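Local structure of pullulanase (2WAN) at residues Y505-D510 with D790-A795; R784-N789 with D797-F802; A336-L341 with G363-Q368. The protein catalyses the hydrolysis of alpha-1,6-glucosidic linkages in pullulan and, as a starch-debranching glycoside hydrolase, probably also at the branch points of related polysaccharides. All coordinates share one frame; numbering follows the deposited sequence. Where two conformers were deposited one is given.

Contact 1: residues Y505-D510 with D790-A795; sequences YNWGYD and DNSYNA
Tyr793 lies across one face of the Trp507 indole, touching it with backbone and CB and not with its phenol. Tyr793 CA sits 3.5 Å from the centroid of the five-membered ring of Trp507, 19° off the normal, a CH-pi contact. Apolar contact continues over the benzo part, where Tyr793 CB is 3.3 Å from Trp507 CE3. With its CG held between backbone N and carbonyl carbon (chi1 75°), Tyr793 sends its ring away from the indole. Were Trp507 replaced by an alanine, Tyr793 CA and CB would probably lose the flat surface they rest on, and a gap would be likely to open between the loops.

The run Tyr-Asn-Trp-Gly-Tyr-Asp here belongs to the YNWGYDP signature of type I pullulanases, in a loop following the second strand of the catalytic TIM barrel; residues 790-795 come from the loop after the eighth.

Hydrogen bonding centres on Tyr793 O. Trp507 N donates to it over 2.9 Å, in the carbonyl plane but bent to 143° at the hydrogen, and Asn506 CA adds a CA-H...O contact of 3.3 Å to Tyr793 O. Asn506 suits its place by forming an Asx turn: its OD1 accepts from Gly508 N at 2.8 Å, on a lone pair, while at the backbone angles of Gly508 a CB would collide with Trp507 O. Tyr505 presents its ring edge to Tyr793 O, with CE1 3.6 Å from that oxygen, while its hydroxyl bonds to Asp442. A water donates to both Tyr505 O and Asn794 O, bridging the two backbones.

Contact 2: residues R784-N789 with D797-F802; sequences RTKGGN and DSVNQF
Arg784 reaches across to Asn800 from the loop after strand 773-777, the last strand of the barrel; the same loop leads on into the short helix 797-800. From CB, the chain leaves with CG anti to the backbone N (chi1 170°) and stays extended through CG and CD to NE. Arg784 CD passes beside the backbone, 3.9 Å from Gln801 O, and brushes the ring of Phe802. Arg784 NE then donates to Asn800 O at 3.1 Å, approaching from well above the carbonyl plane, 50° out of it. At the tip, Arg784 NH2 donates to that same Asn800 O at 2.9 Å, nearer the plane. The oxygen itself lies in the guanidinium plane, so the grip is side-on, while Phe802 CE1 stands over one guanidinium face. NH1 turns elsewhere, to Gln777.

Beside these two bonds Val799 packs on aliphatic carbon: Val799 CG1 meets Lys786 CB at 3.7 Å and Asn789 CB at 3.9 Å, a compact branched residue whose one methyl serves both. Lys786 CA directs its hydrogen at Val799 O. A type I' turn runs from Lys786 to Asn789, and Gly787 and Gly788 at its centre take the positive phi such a turn requires. Thr785 O is joined to Ser798 O through a water that donates to both.

Two N-H groups on one carbonyl at the end of a one-turn helix hold the guanidinium against rotation, and its positive charge probably polarises that C=O.

Contact 3: residues A336-L341 with G363-Q368; sequences ASNVQL and GTWKLQ
Trp365 and Val339 meet face-on: Val339 CG2 lies 3.4 Å from the centroid of the five-membered ring of Trp365, only 3° off its normal, a CH-pi contact. Along residues 363-368 the contact begins at this tryptophan. With Trp365 CG beside its own backbone N (chi1 -68°), the broad indole is laid along the other strand. Its six-membered ring has Val339 N over the same face, 3.5 Å from Trp365 CZ3, and its edge meets backbone carbonyls, Ser337 O standing 3.6 Å from Trp365 CH2. The polar corner is satisfied through water: Trp365 NE1 donates to a water 3.0 Å away, which in turn donates to Ala336 O, and NE1 also bonds weakly to Ala333 O. Asn338 OD1 comes to 3.8 Å from Trp365 CZ3, while its ND2 bonds to Glu356. Two residues on, Leu367 points the same way and its CD2 meets Leu341 CD2 at 4.0 Å, methyl against methyl.

No hydrogen bond joins the segments; the axes of the short runs 338-341 and 364-368 come within 8.2 Å, 30° from parallel, and face each other across the core of the carbohydrate-binding module 48, an immunoglobulin-like beta sandwich. Strand 353-359 pairs with both strands, and strand 377-383 flanks 338-344 on its other edge, with Thr383 opposite a classic bulge at Ser337 and Asn338.

Overall arrangement
Contact 3 comes first along the chain, in the carbohydrate-binding module 48, with its centre about 38 Å from that of contact 1 and about 48 Å from that of contact 2. The latter two belong to the catalytic barrel, their centres about 12 Å apart. Both draw on the long connection after strand 773-777, and their segments alternate along the chain. They join physically: Ser792 OG lies 2.7 Å from Asn800 OD1 and 3.1 Å from Lys786 NZ, both probable hydrogen bonds. Contact 2 thus folds this connection on itself, and contact 1 ties it to the signature loop at the barrel's catalytic end, remote from the module.

Contact 1: residues Y505-D510 with D790-A795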
ATOM      1  N   TYR A 505     -19.296   5.349 -14.609  1.00 18.88           N
ATOM      2  CA  TYR A 505     -18.415   4.248 -14.238  1.00 17.57           C
ATOM      3  C   TYR A 505     -17.091   4.718 -13.646  1.00 15.91           C
ATOM      4  O   TYR A 505     -16.385   5.487 -14.274  1.00 15.01           O
ATOM      5  CB  TYR A 505     -18.116   3.369 -15.472  1.00 16.89           C
ATOM      6  CG  TYR A 505     -17.395   2.121 -15.025  1.00 15.77           C
ATOM      7  CD1 TYR A 505     -15.995   2.088 -14.901  1.00 12.99           C
ATOM      8  CD2 TYR A 505     -18.126   1.004 -14.632  1.00 11.06           C
ATOM      9  CE1 TYR A 505     -15.344   0.950 -14.425  1.00 12.75           C
ATOM     10  CE2 TYR A 505     -17.489  -0.140 -14.145  1.00  9.46           C
ATOM     11  CZ  TYR A 505     -16.116  -0.163 -14.049  1.00 13.16           C
ATOM     12  OH  TYR A 505     -15.502  -1.298 -13.574  1.00 15.34           O
ATOM     13  N   ASN A 506     -16.700   4.201 -12.479  1.00 14.68           N
ATOM     14  CA  ASN A 506     -15.322   4.378 -12.030  1.00 13.93           C
ATOM     15  C   ASN A 506     -14.874   3.254 -11.093  1.00 14.65           C
ATOM     16  O   ASN A 506     -15.670   2.751 -10.289  1.00 11.40           O
ATOM     17  CB  ASN A 506     -15.123   5.741 -11.335  1.00 16.37           C
ATOM     18  CG  ASN A 506     -13.669   6.211 -11.346  1.00 18.76           C
ATOM     19  OD1 ASN A 506     -12.831   5.758 -10.547  1.00 17.35           O
ATOM     20  ND2 ASN A 506     -13.371   7.157 -12.243  1.00 18.11           N
ATOM     21  N   TRP A 507     -13.600   2.883 -11.166  1.00 13.54           N
ATOM     22  CA  TRP A 507     -13.038   1.932 -10.193  1.00 13.54           C
ATOM     23  C   TRP A 507     -13.074   2.436  -8.749  1.00 14.58           C
ATOM     24  O   TRP A 507     -13.224   1.632  -7.830  1.00 13.50           O
ATOM     25  CB  TRP A 507     -11.586   1.569 -10.499  1.00 14.41           C
ATOM     26  CG  TRP A 507     -11.382   0.612 -11.628  1.00 11.13           C
ATOM     27  CD1 TRP A 507     -12.321  -0.196 -12.218  1.00 14.72           C
ATOM     28  CD2 TRP A 507     -10.141   0.332 -12.277  1.00 12.07           C
ATOM     29  NE1 TRP A 507     -11.742  -0.936 -13.215  1.00 14.57           N
ATOM     30  CE2 TRP A 507     -10.401  -0.644 -13.265  1.00 12.95           C
ATOM     31  CE3 TRP A 507      -8.832   0.824 -12.130  1.00 14.14           C
ATOM     32  CZ2 TRP A 507      -9.402  -1.130 -14.123  1.00 15.10           C
ATOM     33  CZ3 TRP A 507      -7.830   0.330 -12.980  1.00 16.82           C
ATOM     34  CH2 TRP A 507      -8.126  -0.634 -13.964  1.00 16.27           C
ATOM     35  N   GLY A 508     -12.881   3.743  -8.557  1.00 12.79           N
ATOM     36  CA  GLY A 508     -12.939   4.335  -7.223  1.00 15.08           C
ATOM     37  C   GLY A 508     -11.626   4.596  -6.512  1.00 13.78           C
ATOM     38  O   GLY A 508     -11.595   4.653  -5.266  1.00 11.86           O
ATOM     39  N   TYR A 509     -10.534   4.765  -7.264  1.00 12.50           N
ATOM     40  CA  TYR A 509      -9.222   5.005  -6.622  1.00 11.13           C
ATOM     41  C   TYR A 509      -8.970   6.484  -6.298  1.00 15.35           C
ATOM     42  O   TYR A 509      -7.823   6.886  -6.128  1.00 15.99           O
ATOM     43  CB  TYR A 509      -8.047   4.363  -7.411  1.00 12.83           C
ATOM     44  CG  TYR A 509      -8.203   2.862  -7.404  1.00 11.76           C
ATOM     45  CD1 TYR A 509      -7.841   2.122  -6.273  1.00 12.45           C
ATOM     46  CD2 TYR A 509      -8.760   2.190  -8.495  1.00 13.65           C
ATOM     47  CE1 TYR A 509      -8.031   0.756  -6.219  1.00 10.42           C
ATOM     48  CE2 TYR A 509      -8.944   0.831  -8.463  1.00 14.00           C
ATOM     49  CZ  TYR A 509      -8.578   0.119  -7.323  1.00 10.57           C
ATOM     50  OH  TYR A 509      -8.807  -1.243  -7.278  1.00 11.34           O
ATOM     51  N   ASP A 510     -10.049   7.263  -6.194  1.00 14.86           N
ATOM     52  CA  ASP A 510      -9.973   8.692  -5.809  1.00 12.38           C
ATOM     53  C   ASP A 510     -10.788   8.979  -4.522  1.00 11.97           C
ATOM     54  O   ASP A 510     -11.809   9.685  -4.556  1.00 13.55           O
ATOM     55  CB  ASP A 510     -10.374   9.601  -6.985  1.00 14.58           C
ATOM     56  CG  ASP A 510     -11.803   9.386  -7.456  1.00 17.69           C
ATOM     57  OD1 ASP A 510     -12.281   8.233  -7.523  1.00 19.65           O
ATOM     58  OD2 ASP A 510     -12.448  10.399  -7.797  1.00 20.31           O
ATOM     59  N   ASP A 790      -6.379  -2.219 -21.420  1.00 16.29           N
ATOM     60  CA  ASP A 790      -5.340  -2.520 -20.424  1.00 18.24           C
ATOM     61  C   ASP A 790      -5.326  -1.579 -19.218  1.00 16.09           C
ATOM     62  O   ASP A 790      -4.395  -1.616 -18.415  1.00 17.19           O
ATOM     63  CB  ASP A 790      -3.944  -2.601 -21.069  1.00 18.04           C
ATOM     64  CG  ASP A 790      -3.440  -1.255 -21.579  1.00 25.09           C
ATOM     65  OD1 ASP A 790      -4.062  -0.200 -21.316  1.00 24.32           O
ATOM     66  OD2 ASP A 790      -2.397  -1.256 -22.257  1.00 31.74           O
ATOM     67  N   ASN A 791      -6.367  -0.757 -19.094  1.00 15.46           N
ATOM     68  CA  ASN A 791      -6.494   0.195 -17.993  1.00 16.79           C
ATOM     69  C   ASN A 791      -7.917   0.759 -17.959  1.00 17.69           C
ATOM     70  O   ASN A 791      -8.173   1.934 -18.296  1.00 17.02           O
ATOM     71  CB  ASN A 791      -5.446   1.308 -18.117  1.00 18.50           C
ATOM     72  CG  ASN A 791      -5.419   2.237 -16.906  1.00 20.15           C
ATOM     73  OD1 ASN A 791      -5.616   1.806 -15.770  1.00 24.08           O
ATOM     74  ND2 ASN A 791      -5.158   3.519 -17.149  1.00 18.67           N
ATOM     75  N   SER A 792      -8.847  -0.090 -17.525  1.00 15.80           N
ATOM     76  CA  SER A 792     -10.265   0.128 -17.774  1.00 15.16           C
ATOM     77  C   SER A 792     -11.007   0.932 -16.684  1.00 16.26           C
ATOM     78  O   SER A 792     -12.228   0.817 -16.569  1.00 15.57           O
ATOM     79  CB  SER A 792     -10.953  -1.232 -18.022  1.00 15.79           C
ATOM     80  OG  SER A 792     -10.797  -2.091 -16.889  1.00 14.73           O
ATOM     81  N   TYR A 793     -10.264   1.763 -15.941  1.00 15.75           N
ATOM     82  CA  TYR A 793     -10.750   2.475 -14.732  1.00 17.56           C
ATOM     83  C   TYR A 793     -12.032   3.299 -14.895  1.00 17.91           C
ATOM     84  O   TYR A 793     -12.824   3.424 -13.952  1.00 18.36           O
ATOM     85  CB  TYR A 793      -9.620   3.337 -14.119  1.00 15.44           C
ATOM     86  CG  TYR A 793      -9.326   4.604 -14.893  1.00 20.87           C
ATOM     87  CD1 TYR A 793      -9.932   5.813 -14.533  1.00 23.50           C
ATOM     88  CD2 TYR A 793      -8.446   4.593 -15.983  1.00 18.99           C
ATOM     89  CE1 TYR A 793      -9.684   6.981 -15.247  1.00 26.42           C
ATOM     90  CE2 TYR A 793      -8.182   5.765 -16.706  1.00 25.97           C
ATOM     91  CZ  TYR A 793      -8.806   6.949 -16.326  1.00 27.34           C
ATOM     92  OH  TYR A 793      -8.557   8.109 -17.023  1.00 32.76           O
ATOM     93  N   ASN A 794     -12.220   3.876 -16.075  1.00 17.35           N
ATOM     94  CA  ASN A 794     -13.442   4.623 -16.382  1.00 18.95           C
ATOM     95  C   ASN A 794     -14.107   4.168 -17.693  1.00 18.95           C
ATOM     96  O   ASN A 794     -14.883   4.912 -18.309  1.00 20.63           O
ATOM     97  CB  ASN A 794     -13.164   6.139 -16.378  1.00 21.13           C
ATOM     98  CG  ASN A 794     -12.295   6.594 -17.548  1.00 23.04           C
ATOM     99  OD1 ASN A 794     -11.723   5.782 -18.278  1.00 22.50           O
ATOM    100  ND2 ASN A 794     -12.184   7.919 -17.719  1.00 26.79           N
ATOM    101  N   ALA A 795     -13.818   2.935 -18.109  1.00 16.53           N
ATOM    102  CA  ALA A 795     -14.204   2.483 -19.459  1.00 16.43           C
ATOM    103  C   ALA A 795     -15.671   2.066 -19.619  1.00 17.42           C
ATOM    104  O   ALA A 795     -16.139   1.846 -20.745  1.00 20.15           O
ATOM    105  CB  ALA A 795     -13.290   1.362 -19.930  1.00 18.03           C
TER
HETATM  106  O   HOH W   1     -16.884   7.102 -16.927  1.00 41.70           O

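Contact 2: residues R784-N789 with D797-F802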
ATOM      1  N   ARG A 784     -13.520 -13.703 -18.977  1.00 10.01           N
ATOM      2  CA  ARG A 784     -13.995 -12.323 -19.087  1.00 12.06           C
ATOM      3  C   ARG A 784     -13.058 -11.523 -19.992  1.00 12.65           C
ATOM      4  O   ARG A 784     -11.843 -11.709 -19.958  1.00 11.36           O
ATOM      5  CB  ARG A 784     -14.098 -11.691 -17.696  1.00 11.34           C
ATOM      6  CG  ARG A 784     -14.354 -10.189 -17.676  1.00 11.93           C
ATOM      7  CD  ARG A 784     -14.861  -9.812 -16.295  1.00  9.72           C
ATOM      8  NE  ARG A 784     -14.825  -8.380 -15.997  1.00 10.71           N
ATOM      9  CZ  ARG A 784     -13.780  -7.763 -15.459  1.00 13.72           C
ATOM     10  NH1 ARG A 784     -12.669  -8.447 -15.216  1.00 11.58           N
ATOM     11  NH2 ARG A 784     -13.850  -6.459 -15.164  1.00 12.17           N
ATOM     12  N   THR A 785     -13.645 -10.692 -20.849  1.00 11.55           N
ATOM     13  CA  THR A 785     -12.873  -9.921 -21.823  1.00 11.29           C
ATOM     14  C   THR A 785     -13.214  -8.433 -21.714  1.00 11.68           C
ATOM     15  O   THR A 785     -14.385  -8.070 -21.521  1.00 13.94           O
ATOM     16  CB  THR A 785     -13.107 -10.437 -23.284  1.00 10.85           C
ATOM     17  OG1 THR A 785     -12.389  -9.609 -24.208  1.00 12.06           O
ATOM     18  CG2 THR A 785     -14.573 -10.425 -23.658  1.00 14.46           C
ATOM     19  N   LYS A 786     -12.182  -7.592 -21.805  1.00 12.38           N
ATOM     20  CA  LYS A 786     -12.330  -6.137 -21.834  1.00 11.52           C
ATOM     21  C   LYS A 786     -12.080  -5.622 -23.248  1.00 13.13           C
ATOM     22  O   LYS A 786     -11.823  -4.424 -23.452  1.00 12.61           O
ATOM     23  CB  LYS A 786     -11.337  -5.474 -20.872  1.00 12.06           C
ATOM     24  CG  LYS A 786     -11.632  -5.787 -19.381  1.00 10.91           C
ATOM     25  CD  LYS A 786     -10.581  -5.246 -18.435  1.00 13.99           C
ATOM     26  CE  LYS A 786     -10.948  -5.543 -16.941  1.00 11.47           C
ATOM     27  NZ  LYS A 786      -9.937  -4.900 -16.042  1.00 12.02           N
ATOM     28  N   GLY A 787     -12.148  -6.527 -24.219  1.00 13.52           N
ATOM     29  CA  GLY A 787     -11.851  -6.161 -25.612  1.00 16.94           C
ATOM     30  C   GLY A 787     -10.437  -5.645 -25.803  1.00 18.34           C
ATOM     31  O   GLY A 787     -10.174  -4.866 -26.729  1.00 18.60           O
ATOM     32  N   GLY A 788      -9.523  -6.077 -24.934  1.00 16.62           N
ATOM     33  CA  GLY A 788      -8.130  -5.685 -25.014  1.00 15.93           C
ATOM     34  C   GLY A 788      -7.731  -4.461 -24.217  1.00 17.90           C
ATOM     35  O   GLY A 788      -6.561  -4.089 -24.211  1.00 18.67           O
ATOM     36  N   ASN A 789      -8.696  -3.826 -23.549  1.00 16.71           N
ATOM     37  CA  ASN A 789      -8.413  -2.664 -22.712  1.00 16.31           C
ATOM     38  C   ASN A 789      -7.422  -3.031 -21.602  1.00 18.67           C
ATOM     39  O   ASN A 789      -7.607  -4.038 -20.916  1.00 17.78           O
ATOM     40  CB  ASN A 789      -9.725  -2.148 -22.103  1.00 15.64           C
ATOM     41  CG  ASN A 789      -9.611  -0.733 -21.594  1.00 15.62           C
ATOM     42  OD1 ASN A 789      -8.807  -0.452 -20.705  1.00 18.15           O
ATOM     43  ND2 ASN A 789     -10.423   0.168 -22.148  1.00 19.75           N
ATOM     44  N   ASP A 797     -19.398  -0.206 -18.763  1.00 14.08           N
ATOM     45  CA  ASP A 797     -19.939  -1.547 -18.539  1.00 12.02           C
ATOM     46  C   ASP A 797     -19.693  -2.524 -19.682  1.00 13.10           C
ATOM     47  O   ASP A 797     -19.442  -3.697 -19.432  1.00 11.29           O
ATOM     48  CB  ASP A 797     -21.443  -1.481 -18.265  1.00 12.95           C
ATOM     49  CG  ASP A 797     -21.784  -0.586 -17.084  1.00 18.22           C
ATOM     50  OD1 ASP A 797     -21.062  -0.634 -16.060  1.00 13.91           O
ATOM     51  OD2 ASP A 797     -22.781   0.160 -17.185  1.00 18.35           O
ATOM     52  N   SER A 798     -19.757  -2.069 -20.933  1.00 13.97           N
ATOM     53  CA  SER A 798     -19.474  -2.949 -22.075  0.50 13.05           C
ATOM     54  C   SER A 798     -18.065  -3.534 -21.960  1.00 13.15           C
ATOM     55  O   SER A 798     -17.814  -4.672 -22.361  1.00 14.31           O
ATOM     56  CB  SER A 798     -19.628  -2.210 -23.414  0.50 14.61           C
ATOM     57  OG  SER A 798     -18.553  -1.305 -23.637  0.50 16.40           O
ATOM     58  N   VAL A 799     -17.149  -2.742 -21.415  1.00 11.75           N
ATOM     59  CA  VAL A 799     -15.758  -3.179 -21.197  1.00 13.12           C
ATOM     60  C   VAL A 799     -15.637  -4.043 -19.927  1.00 12.92           C
ATOM     61  O   VAL A 799     -15.135  -5.172 -19.976  1.00 11.52           O
ATOM     62  CB  VAL A 799     -14.793  -1.966 -21.141  1.00 11.82           C
ATOM     63  CG1 VAL A 799     -13.381  -2.382 -20.774  1.00 11.19           C
ATOM     64  CG2 VAL A 799     -14.798  -1.212 -22.520  1.00 18.66           C
ATOM     65  N   ASN A 800     -16.136  -3.522 -18.808  1.00 12.53           N
ATOM     66  CA  ASN A 800     -15.874  -4.109 -17.480  1.00 11.58           C
ATOM     67  C   ASN A 800     -16.868  -5.109 -16.902  1.00 12.19           C
ATOM     68  O   ASN A 800     -16.533  -5.833 -15.955  1.00 11.48           O
ATOM     69  CB  ASN A 800     -15.721  -2.973 -16.452  1.00 12.08           C
ATOM     70  CG  ASN A 800     -14.418  -2.235 -16.596  1.00 13.56           C
ATOM     71  OD1 ASN A 800     -13.351  -2.808 -16.393  1.00 15.15           O
ATOM     72  ND2 ASN A 800     -14.492  -0.948 -16.931  1.00 14.40           N
ATOM     73  N   GLN A 801     -18.093  -5.155 -17.410  1.00 11.19           N
ATOM     74  CA  GLN A 801     -19.114  -5.941 -16.705  1.00 11.27           C
ATOM     75  C   GLN A 801     -18.814  -7.434 -16.691  1.00 12.37           C
ATOM     76  O   GLN A 801     -18.062  -7.949 -17.556  1.00 12.22           O
ATOM     77  CB  GLN A 801     -20.494  -5.712 -17.319  1.00  9.76           C
ATOM     78  CG  GLN A 801     -20.701  -6.432 -18.679  1.00 10.93           C
ATOM     79  CD  GLN A 801     -21.799  -5.782 -19.506  1.00 14.20           C
ATOM     80  OE1 GLN A 801     -22.713  -5.177 -18.949  1.00 13.88           O
ATOM     81  NE2 GLN A 801     -21.722  -5.923 -20.842  1.00 13.10           N
ATOM     82  N   PHE A 802     -19.384  -8.126 -15.702  1.00  9.85           N
ATOM     83  CA  PHE A 802     -19.509  -9.581 -15.783  1.00 10.57           C
ATOM     84  C   PHE A 802     -20.600  -9.880 -16.823  1.00 10.28           C
ATOM     85  O   PHE A 802     -21.791  -9.627 -16.592  1.00 12.62           O
ATOM     86  CB  PHE A 802     -19.874 -10.179 -14.415  1.00  9.33           C
ATOM     87  CG  PHE A 802     -18.706 -10.327 -13.468  1.00 11.39           C
ATOM     88  CD1 PHE A 802     -17.687  -9.370 -13.406  1.00 16.95           C
ATOM     89  CD2 PHE A 802     -18.655 -11.422 -12.612  1.00 12.64           C
ATOM     90  CE1 PHE A 802     -16.603  -9.524 -12.506  1.00 17.34           C
ATOM     91  CE2 PHE A 802     -17.595 -11.576 -11.708  1.00 14.65           C
ATOM     92  CZ  PHE A 802     -16.576 -10.634 -11.655  1.00 16.23           C
TER
HETATM   93  O   HOH W   2     -15.808  -6.362 -23.209  1.00 15.32           O

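Contact 3: residues A336-L341 with G363-Q368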
ATOM      1  N   ALA A 336      -5.306  26.122  13.832  1.00 18.67           N
ATOM      2  CA  ALA A 336      -6.461  27.008  13.682  1.00 19.59           C
ATOM      3  C   ALA A 336      -6.504  28.076  14.780  1.00 19.29           C
ATOM      4  O   ALA A 336      -6.142  27.810  15.926  1.00 18.70           O
ATOM      5  CB  ALA A 336      -7.766  26.208  13.668  1.00 20.14           C
ATOM      6  N   SER A 337      -6.939  29.280  14.409  1.00 20.30           N
ATOM      7  CA  SER A 337      -7.212  30.339  15.396  1.00 22.18           C
ATOM      8  C   SER A 337      -8.647  30.239  15.921  1.00 23.64           C
ATOM      9  O   SER A 337      -8.946  30.684  17.038  1.00 22.78           O
ATOM     10  CB  SER A 337      -6.962  31.724  14.792  1.00 21.69           C
ATOM     11  OG  SER A 337      -7.813  31.987  13.688  1.00 25.37           O
ATOM     12  N   ASN A 338      -9.526  29.659  15.105  1.00 20.66           N
ATOM     13  CA  ASN A 338     -10.918  29.455  15.480  1.00 20.66           C
ATOM     14  C   ASN A 338     -11.515  28.265  14.745  1.00 18.46           C
ATOM     15  O   ASN A 338     -11.211  28.051  13.568  1.00 19.31           O
ATOM     16  CB  ASN A 338     -11.752  30.697  15.155  1.00 22.65           C
ATOM     17  CG  ASN A 338     -13.063  30.726  15.914  1.00 21.28           C
ATOM     18  OD1 ASN A 338     -13.214  30.060  16.932  1.00 27.33           O
ATOM     19  ND2 ASN A 338     -14.020  31.499  15.415  1.00 24.59           N
ATOM     20  N   VAL A 339     -12.356  27.504  15.447  1.00 17.74           N
ATOM     21  CA  VAL A 339     -13.186  26.472  14.807  1.00 16.32           C
ATOM     22  C   VAL A 339     -14.630  26.612  15.286  1.00 16.15           C
ATOM     23  O   VAL A 339     -14.887  26.662  16.489  1.00 18.45           O
ATOM     24  CB  VAL A 339     -12.684  25.024  15.077  1.00 15.16           C
ATOM     25  CG1 VAL A 339     -13.545  24.014  14.305  1.00 15.01           C
ATOM     26  CG2 VAL A 339     -11.218  24.846  14.684  1.00 16.75           C
ATOM     27  N   GLN A 340     -15.557  26.702  14.339  1.00 16.95           N
ATOM     28  CA  GLN A 340     -16.976  26.699  14.664  1.00 17.03           C
ATOM     29  C   GLN A 340     -17.665  25.465  14.079  1.00 16.91           C
ATOM     30  O   GLN A 340     -17.248  24.943  13.033  1.00 17.80           O
ATOM     31  CB  GLN A 340     -17.633  27.962  14.127  1.00 18.08           C
ATOM     32  CG  GLN A 340     -17.033  29.223  14.734  1.00 21.28           C
ATOM     33  CD  GLN A 340     -17.948  30.417  14.583  1.00 31.64           C
ATOM     34  OE1 GLN A 340     -17.695  31.300  13.768  1.00 34.26           O
ATOM     35  NE2 GLN A 340     -19.024  30.440  15.359  1.00 36.90           N
ATOM     36  N   LEU A 341     -18.710  25.017  14.770  1.00 17.18           N
ATOM     37  CA  LEU A 341     -19.600  23.957  14.284  1.00 14.26           C
ATOM     38  C   LEU A 341     -20.792  24.580  13.559  1.00 15.60           C
ATOM     39  O   LEU A 341     -21.493  25.431  14.131  1.00 16.67           O
ATOM     40  CB  LEU A 341     -20.083  23.099  15.470  1.00 13.97           C
ATOM     41  CG  LEU A 341     -21.088  21.972  15.192  1.00 13.10           C
ATOM     42  CD1 LEU A 341     -20.411  20.845  14.387  1.00 14.01           C
ATOM     43  CD2 LEU A 341     -21.653  21.426  16.500  1.00 14.24           C
ATOM     44  N   GLY A 363      -4.272  20.238  20.476  1.00 17.35           N
ATOM     45  CA  GLY A 363      -4.633  20.835  19.204  1.00 18.92           C
ATOM     46  C   GLY A 363      -6.044  20.529  18.736  1.00 18.41           C
ATOM     47  O   GLY A 363      -6.439  20.966  17.650  1.00 17.70           O
ATOM     48  N   THR A 364      -6.817  19.817  19.557  1.00 17.07           N
ATOM     49  CA  THR A 364      -8.206  19.537  19.200  1.00 17.41           C
ATOM     50  C   THR A 364      -9.162  20.655  19.622  1.00 17.22           C
ATOM     51  O   THR A 364      -8.863  21.458  20.511  1.00 18.47           O
ATOM     52  CB  THR A 364      -8.723  18.178  19.749  1.00 16.69           C
ATOM     53  OG1 THR A 364      -8.848  18.234  21.180  1.00 16.55           O
ATOM     54  CG2 THR A 364      -7.788  17.030  19.350  1.00 17.06           C
ATOM     55  N   TRP A 365     -10.316  20.680  18.962  1.00 18.09           N
ATOM     56  CA  TRP A 365     -11.436  21.536  19.325  1.00 17.85           C
ATOM     57  C   TRP A 365     -12.623  20.621  19.576  1.00 19.30           C
ATOM     58  O   TRP A 365     -12.833  19.636  18.857  1.00 16.37           O
ATOM     59  CB  TRP A 365     -11.748  22.521  18.200  1.00 17.27           C
ATOM     60  CG  TRP A 365     -10.676  23.568  17.972  1.00 20.95           C
ATOM     61  CD1 TRP A 365      -9.422  23.371  17.459  1.00 25.56           C
ATOM     62  CD2 TRP A 365     -10.789  24.975  18.226  1.00 18.27           C
ATOM     63  NE1 TRP A 365      -8.738  24.570  17.395  1.00 25.15           N
ATOM     64  CE2 TRP A 365      -9.559  25.570  17.852  1.00 24.63           C
ATOM     65  CE3 TRP A 365     -11.809  25.789  18.741  1.00 22.67           C
ATOM     66  CZ2 TRP A 365      -9.325  26.950  17.968  1.00 25.75           C
ATOM     67  CZ3 TRP A 365     -11.574  27.163  18.859  1.00 25.75           C
ATOM     68  CH2 TRP A 365     -10.341  27.725  18.480  1.00 22.02           C
ATOM     69  N   LYS A 366     -13.410  20.945  20.597  1.00 16.02           N
ATOM     70  CA  LYS A 366     -14.501  20.071  20.995  1.00 15.18           C
ATOM     71  C   LYS A 366     -15.787  20.836  21.262  1.00 15.56           C
ATOM     72  O   LYS A 366     -15.770  22.047  21.524  1.00 16.87           O
ATOM     73  CB  LYS A 366     -14.117  19.256  22.229  1.00 16.84           C
ATOM     74  CG  LYS A 366     -14.043  20.085  23.524  1.00 18.50           C
ATOM     75  CD  LYS A 366     -13.788  19.215  24.727  1.00 21.70           C
ATOM     76  CE  LYS A 366     -13.975  20.012  26.021  1.00 21.80           C
ATOM     77  NZ  LYS A 366     -13.748  19.157  27.222  1.00 25.41           N
ATOM     78  N   LEU A 367     -16.903  20.119  21.210  1.00 16.77           N
ATOM     79  CA  LEU A 367     -18.186  20.689  21.634  1.00 16.00           C
ATOM     80  C   LEU A 367     -19.214  19.608  21.896  1.00 18.40           C
ATOM     81  O   LEU A 367     -19.360  18.668  21.098  1.00 18.45           O
ATOM     82  CB  LEU A 367     -18.737  21.670  20.593  1.00 15.62           C
ATOM     83  CG  LEU A 367     -19.944  22.508  21.034  1.00 16.40           C
ATOM     84  CD1 LEU A 367     -19.531  23.437  22.194  1.00 16.60           C
ATOM     85  CD2 LEU A 367     -20.478  23.315  19.858  1.00 19.27           C
ATOM     86  N   GLN A 368     -19.921  19.739  23.018  1.00 17.10           N
ATOM     87  CA  GLN A 368     -21.099  18.919  23.268  0.50 19.20           C
ATOM     88  C   GLN A 368     -22.344  19.751  22.972  1.00 20.06           C
ATOM     89  O   GLN A 368     -22.481  20.874  23.461  1.00 20.29           O
ATOM     90  CB  GLN A 368     -21.120  18.399  24.709  0.50 19.11           C
ATOM     91  CG  GLN A 368     -22.220  17.371  24.965  0.50 19.82           C
ATOM     92  CD  GLN A 368     -22.252  16.871  26.397  0.50 27.37           C
ATOM     93  OE1 GLN A 368     -23.324  16.674  26.975  0.50 24.78           O
ATOM     94  NE2 GLN A 368     -21.076  16.667  26.979  0.50 20.46           N
TER
HETATM   95  O   HOH W   3      -5.827  25.426  17.235  1.00 23.80           O